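Local coordinates for protein prolyl-ACP dehydrogenase (Oscillatoria sp., PDB 4IRN) that probably oxidises prolyl groups carried on an acyl carrier protein, using bound FAD, in the biosynthesis of the cyanotoxin anatoxin-a, at residues Ala76-Ile90 with Leu120-Met133. Sequence-based numbering, arbitrary orientation.
Sequences AWQKCSEFGVHGWPI and LIFAMNAHIWACEM
Ala-76 meets Leu-120 first, CB against CD2 at 3.8 Å, where the axes of segments 76-83 and 120-133 run at 51° to each other. Trp-77 gives the largest share of the contact. With its CG anti to the backbone N (chi1 180°), the indole leaves its own helix and drives its six-membered ring as a knob into a hole formed by Leu-120, Ala-123, Met-124 and His-127. Met-124 lies over one face, its CG 3.9 Å from the centroid of that ring in a CH-pi contact, while the outer edge, at CZ2, points at the face of His-127 in a T-shaped pair with planes 82° apart. Cys-80 then rests its CB on Met-124 SD (3.7 Å).

Gly-84, with positive phi, closes the helix in a Schellman motif, and the turn brings Val-85 loosely up to Ile-128. His-86 comes back beside Trp-77, on the same indole face as Met-124; its CD2 lies 3.5 Å from CD2 of His-127, the two imidazoles meeting obliquely to complete an aromatic cluster. His-127 ND1 accepts a hydrogen bond from the backbone N of Ala-158, and its NE2 makes a weak one to Glu-132 OE2. Beyond His-86, the ring of Pro-89 sets CG on Ile-128 CG2 (3.6 Å) and also against Trp-129, and Ile-90 packs CD1 on the side chain of Glu-132.

This buried contact lies in the helical N-terminal domain of the acyl-CoA dehydrogenase fold. Helix 42-58 touches Cys-80, helix 101-114 packs on Trp-129, and helix 141-153 lies against Ile-90 and Glu-132. On helix 118-138, Phe-122 touches the FAD, while His-127, through Ala-158, ties the helix to the start of strand 158-161.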
# COMPACT_ATOMS: atom_id res chain seq x y z
N ALA A 76 -0.40 -40.09 -1.95
CA ALA A 76 0.68 -39.12 -2.08
C ALA A 76 1.44 -38.92 -0.77
O ALA A 76 2.65 -38.69 -0.81
CB ALA A 76 0.15 -37.80 -2.60
N TRP A 77 0.75 -39.03 0.39
CA TRP A 77 1.36 -38.93 1.72
C TRP A 77 2.33 -40.09 1.90
O TRP A 77 3.48 -39.87 2.31
CB TRP A 77 0.29 -38.94 2.84
CG TRP A 77 0.84 -38.85 4.25
CD1 TRP A 77 1.49 -39.83 4.94
CD2 TRP A 77 0.75 -37.72 5.14
NE1 TRP A 77 1.85 -39.37 6.19
CE2 TRP A 77 1.40 -38.09 6.34
CE3 TRP A 77 0.17 -36.44 5.05
CZ2 TRP A 77 1.52 -37.21 7.43
CZ3 TRP A 77 0.26 -35.59 6.14
CH2 TRP A 77 0.93 -35.97 7.31
N GLN A 78 1.85 -41.33 1.60
CA GLN A 78 2.60 -42.59 1.65
C GLN A 78 3.85 -42.55 0.78
O GLN A 78 4.92 -42.94 1.23
CB GLN A 78 1.71 -43.77 1.24
CG GLN A 78 0.65 -44.20 2.27
CD GLN A 78 -0.46 -45.09 1.70
OE1 GLN A 78 -0.44 -45.50 0.53
NE2 GLN A 78 -1.56 -45.22 2.43
N LYS A 79 3.72 -42.05 -0.46
CA LYS A 79 4.82 -41.92 -1.42
C LYS A 79 5.89 -40.94 -0.96
O LYS A 79 7.08 -41.20 -1.15
CB LYS A 79 4.31 -41.55 -2.83
CG LYS A 79 3.70 -42.72 -3.57
CD LYS A 79 3.38 -42.36 -5.00
CE LYS A 79 2.74 -43.48 -5.76
NZ LYS A 79 3.74 -44.49 -6.19
N CYS A 80 5.47 -39.83 -0.32
CA CYS A 80 6.35 -38.81 0.24
C CYS A 80 7.17 -39.36 1.40
O CYS A 80 8.36 -39.07 1.50
CB CYS A 80 5.56 -37.57 0.64
SG CYS A 80 5.13 -36.49 -0.74
N SER A 81 6.54 -40.18 2.27
CA SER A 81 7.19 -40.84 3.41
C SER A 81 8.22 -41.87 2.94
O SER A 81 9.27 -42.00 3.56
CB SER A 81 6.17 -41.49 4.34
OG SER A 81 6.82 -41.99 5.50
N GLU A 82 7.91 -42.60 1.82
CA GLU A 82 8.79 -43.58 1.18
C GLU A 82 10.03 -42.85 0.63
O GLU A 82 11.14 -43.38 0.72
CB GLU A 82 8.07 -44.30 0.03
CG GLU A 82 7.09 -45.38 0.45
CD GLU A 82 6.04 -45.74 -0.59
OE1 GLU A 82 6.37 -45.77 -1.80
OE2 GLU A 82 4.88 -46.01 -0.19
N PHE A 83 9.83 -41.62 0.08
CA PHE A 83 10.90 -40.78 -0.47
C PHE A 83 11.79 -40.26 0.66
O PHE A 83 13.01 -40.14 0.46
CB PHE A 83 10.33 -39.63 -1.31
CG PHE A 83 11.35 -38.90 -2.16
CD1 PHE A 83 11.96 -37.74 -1.69
CD2 PHE A 83 11.69 -39.36 -3.43
CE1 PHE A 83 12.91 -37.07 -2.47
CE2 PHE A 83 12.64 -38.68 -4.20
CZ PHE A 83 13.24 -37.54 -3.72
N GLY A 84 11.19 -40.01 1.82
CA GLY A 84 11.87 -39.57 3.03
C GLY A 84 11.51 -38.20 3.55
O GLY A 84 12.13 -37.76 4.52
N VAL A 85 10.51 -37.52 2.95
CA VAL A 85 10.07 -36.16 3.31
C VAL A 85 9.95 -35.96 4.83
O VAL A 85 10.64 -35.10 5.39
CB VAL A 85 8.79 -35.68 2.56
CG1 VAL A 85 8.50 -34.21 2.87
CG2 VAL A 85 8.92 -35.87 1.05
N HIS A 86 9.12 -36.78 5.48
CA HIS A 86 8.85 -36.73 6.92
C HIS A 86 10.11 -36.86 7.77
O HIS A 86 10.22 -36.18 8.79
CB HIS A 86 7.82 -37.79 7.30
CG HIS A 86 6.55 -37.72 6.51
ND1 HIS A 86 6.54 -37.97 5.15
CD2 HIS A 86 5.30 -37.45 6.91
CE1 HIS A 86 5.28 -37.84 4.77
NE2 HIS A 86 4.49 -37.52 5.79
N GLY A 87 11.05 -37.70 7.33
CA GLY A 87 12.30 -37.96 8.02
C GLY A 87 13.42 -36.96 7.77
O GLY A 87 14.47 -37.07 8.41
N TRP A 88 13.21 -35.99 6.83
CA TRP A 88 14.22 -34.97 6.47
C TRP A 88 14.94 -34.29 7.65
O TRP A 88 16.16 -34.33 7.66
CB TRP A 88 13.69 -33.94 5.44
CG TRP A 88 13.54 -34.43 4.03
CD1 TRP A 88 14.06 -35.58 3.50
CD2 TRP A 88 12.90 -33.75 2.95
NE1 TRP A 88 13.74 -35.67 2.17
CE2 TRP A 88 13.03 -34.55 1.80
CE3 TRP A 88 12.20 -32.53 2.85
CZ2 TRP A 88 12.49 -34.18 0.56
CZ3 TRP A 88 11.67 -32.16 1.62
CH2 TRP A 88 11.81 -32.99 0.49
N PRO A 89 14.25 -33.71 8.67
CA PRO A 89 14.99 -33.11 9.79
C PRO A 89 15.25 -34.09 10.96
O PRO A 89 15.83 -33.70 11.97
CB PRO A 89 14.08 -31.96 10.22
CG PRO A 89 12.71 -32.37 9.81
CD PRO A 89 12.79 -33.52 8.86
N ILE A 90 14.80 -35.35 10.82
CA ILE A 90 14.91 -36.40 11.85
C ILE A 90 16.23 -37.18 11.73
O ILE A 90 16.58 -37.59 10.62
CB ILE A 90 13.67 -37.37 11.79
CG1 ILE A 90 12.32 -36.62 11.58
CG2 ILE A 90 13.61 -38.33 12.99
CD1 ILE A 90 11.90 -35.54 12.64
N LEU A 120 -1.93 -30.94 1.00
CA LEU A 120 -1.07 -32.07 1.37
C LEU A 120 0.21 -31.54 1.99
O LEU A 120 0.60 -32.00 3.07
CB LEU A 120 -0.76 -32.97 0.16
CG LEU A 120 0.23 -34.14 0.37
CD1 LEU A 120 -0.46 -35.38 0.95
CD2 LEU A 120 0.92 -34.49 -0.92
N ILE A 121 0.81 -30.53 1.34
CA ILE A 121 2.02 -29.84 1.78
C ILE A 121 1.83 -29.29 3.22
O ILE A 121 2.69 -29.50 4.08
CB ILE A 121 2.45 -28.75 0.76
CG1 ILE A 121 2.90 -29.38 -0.59
CG2 ILE A 121 3.54 -27.87 1.35
CD1 ILE A 121 2.88 -28.43 -1.82
N PHE A 122 0.67 -28.62 3.47
CA PHE A 122 0.34 -28.07 4.79
C PHE A 122 0.19 -29.18 5.83
O PHE A 122 0.74 -29.06 6.93
CB PHE A 122 -0.90 -27.15 4.72
CG PHE A 122 -1.54 -26.80 6.04
CD1 PHE A 122 -0.83 -26.12 7.02
CD2 PHE A 122 -2.87 -27.13 6.30
CE1 PHE A 122 -1.43 -25.81 8.25
CE2 PHE A 122 -3.47 -26.80 7.51
CZ PHE A 122 -2.75 -26.14 8.48
N ALA A 123 -0.53 -30.27 5.48
CA ALA A 123 -0.78 -31.44 6.34
C ALA A 123 0.53 -32.12 6.78
O ALA A 123 0.67 -32.50 7.95
CB ALA A 123 -1.67 -32.43 5.63
N MET A 124 1.50 -32.25 5.85
CA MET A 124 2.81 -32.84 6.11
C MET A 124 3.70 -31.95 6.99
O MET A 124 4.38 -32.45 7.88
CB MET A 124 3.52 -33.17 4.78
CG MET A 124 3.05 -34.46 4.14
SD MET A 124 3.89 -34.93 2.60
CE MET A 124 3.80 -33.39 1.64
N ASN A 125 3.70 -30.62 6.73
CA ASN A 125 4.48 -29.64 7.47
C ASN A 125 4.01 -29.50 8.91
O ASN A 125 4.83 -29.31 9.81
CB ASN A 125 4.55 -28.30 6.74
CG ASN A 125 5.65 -28.29 5.71
OD1 ASN A 125 6.81 -27.96 5.99
ND2 ASN A 125 5.34 -28.71 4.49
N ALA A 126 2.69 -29.68 9.13
CA ALA A 126 2.05 -29.68 10.43
C ALA A 126 2.55 -30.86 11.25
O ALA A 126 2.83 -30.70 12.43
CB ALA A 126 0.54 -29.77 10.26
N HIS A 127 2.66 -32.02 10.61
CA HIS A 127 3.13 -33.29 11.15
C HIS A 127 4.63 -33.23 11.51
O HIS A 127 5.01 -33.63 12.61
CB HIS A 127 2.82 -34.41 10.15
CG HIS A 127 3.44 -35.75 10.45
ND1 HIS A 127 2.75 -36.72 11.15
CD2 HIS A 127 4.65 -36.24 10.11
CE1 HIS A 127 3.57 -37.75 11.22
NE2 HIS A 127 4.73 -37.51 10.61
N ILE A 128 5.47 -32.69 10.61
CA ILE A 128 6.91 -32.56 10.81
C ILE A 128 7.31 -31.54 11.89
O ILE A 128 7.94 -31.90 12.88
CB ILE A 128 7.65 -32.27 9.48
CG1 ILE A 128 7.46 -33.42 8.47
CG2 ILE A 128 9.14 -32.04 9.72
CD1 ILE A 128 7.52 -32.98 7.00
N TRP A 129 6.95 -30.27 11.67
CA TRP A 129 7.34 -29.14 12.52
C TRP A 129 6.61 -28.97 13.84
O TRP A 129 7.25 -28.58 14.82
CB TRP A 129 7.42 -27.82 11.74
CG TRP A 129 8.13 -27.96 10.42
CD1 TRP A 129 7.57 -27.91 9.18
CD2 TRP A 129 9.52 -28.24 10.21
NE1 TRP A 129 8.52 -28.11 8.22
CE2 TRP A 129 9.73 -28.33 8.82
CE3 TRP A 129 10.63 -28.41 11.08
CZ2 TRP A 129 11.00 -28.57 8.27
CZ3 TRP A 129 11.88 -28.67 10.53
CH2 TRP A 129 12.05 -28.75 9.14
N ALA A 130 5.29 -29.24 13.89
CA ALA A 130 4.51 -29.06 15.12
C ALA A 130 4.38 -30.32 15.98
O ALA A 130 3.90 -30.22 17.12
CB ALA A 130 3.15 -28.47 14.81
N CYS A 131 4.79 -31.49 15.46
CA CYS A 131 4.66 -32.75 16.18
C CYS A 131 5.98 -33.51 16.34
O CYS A 131 6.36 -33.79 17.48
CB CYS A 131 3.59 -33.63 15.55
SG CYS A 131 2.00 -32.80 15.33
N GLU A 132 6.66 -33.85 15.22
CA GLU A 132 7.93 -34.58 15.26
C GLU A 132 9.05 -33.79 15.94
O GLU A 132 9.78 -34.36 16.75
CB GLU A 132 8.38 -35.02 13.85
CG GLU A 132 7.54 -36.10 13.18
CD GLU A 132 8.05 -36.56 11.83
OE1 GLU A 132 8.80 -35.81 11.18
OE2 GLU A 132 7.67 -37.67 11.40
N MET A 133 9.19 -32.49 15.60
CA MET A 133 10.21 -31.60 16.17
C MET A 133 10.15 -31.41 17.70
O MET A 133 11.16 -31.67 18.34
CB MET A 133 10.30 -30.27 15.43
CG MET A 133 10.96 -30.35 14.07
SD MET A 133 12.54 -31.24 13.96
CE MET A 133 13.55 -30.34 15.13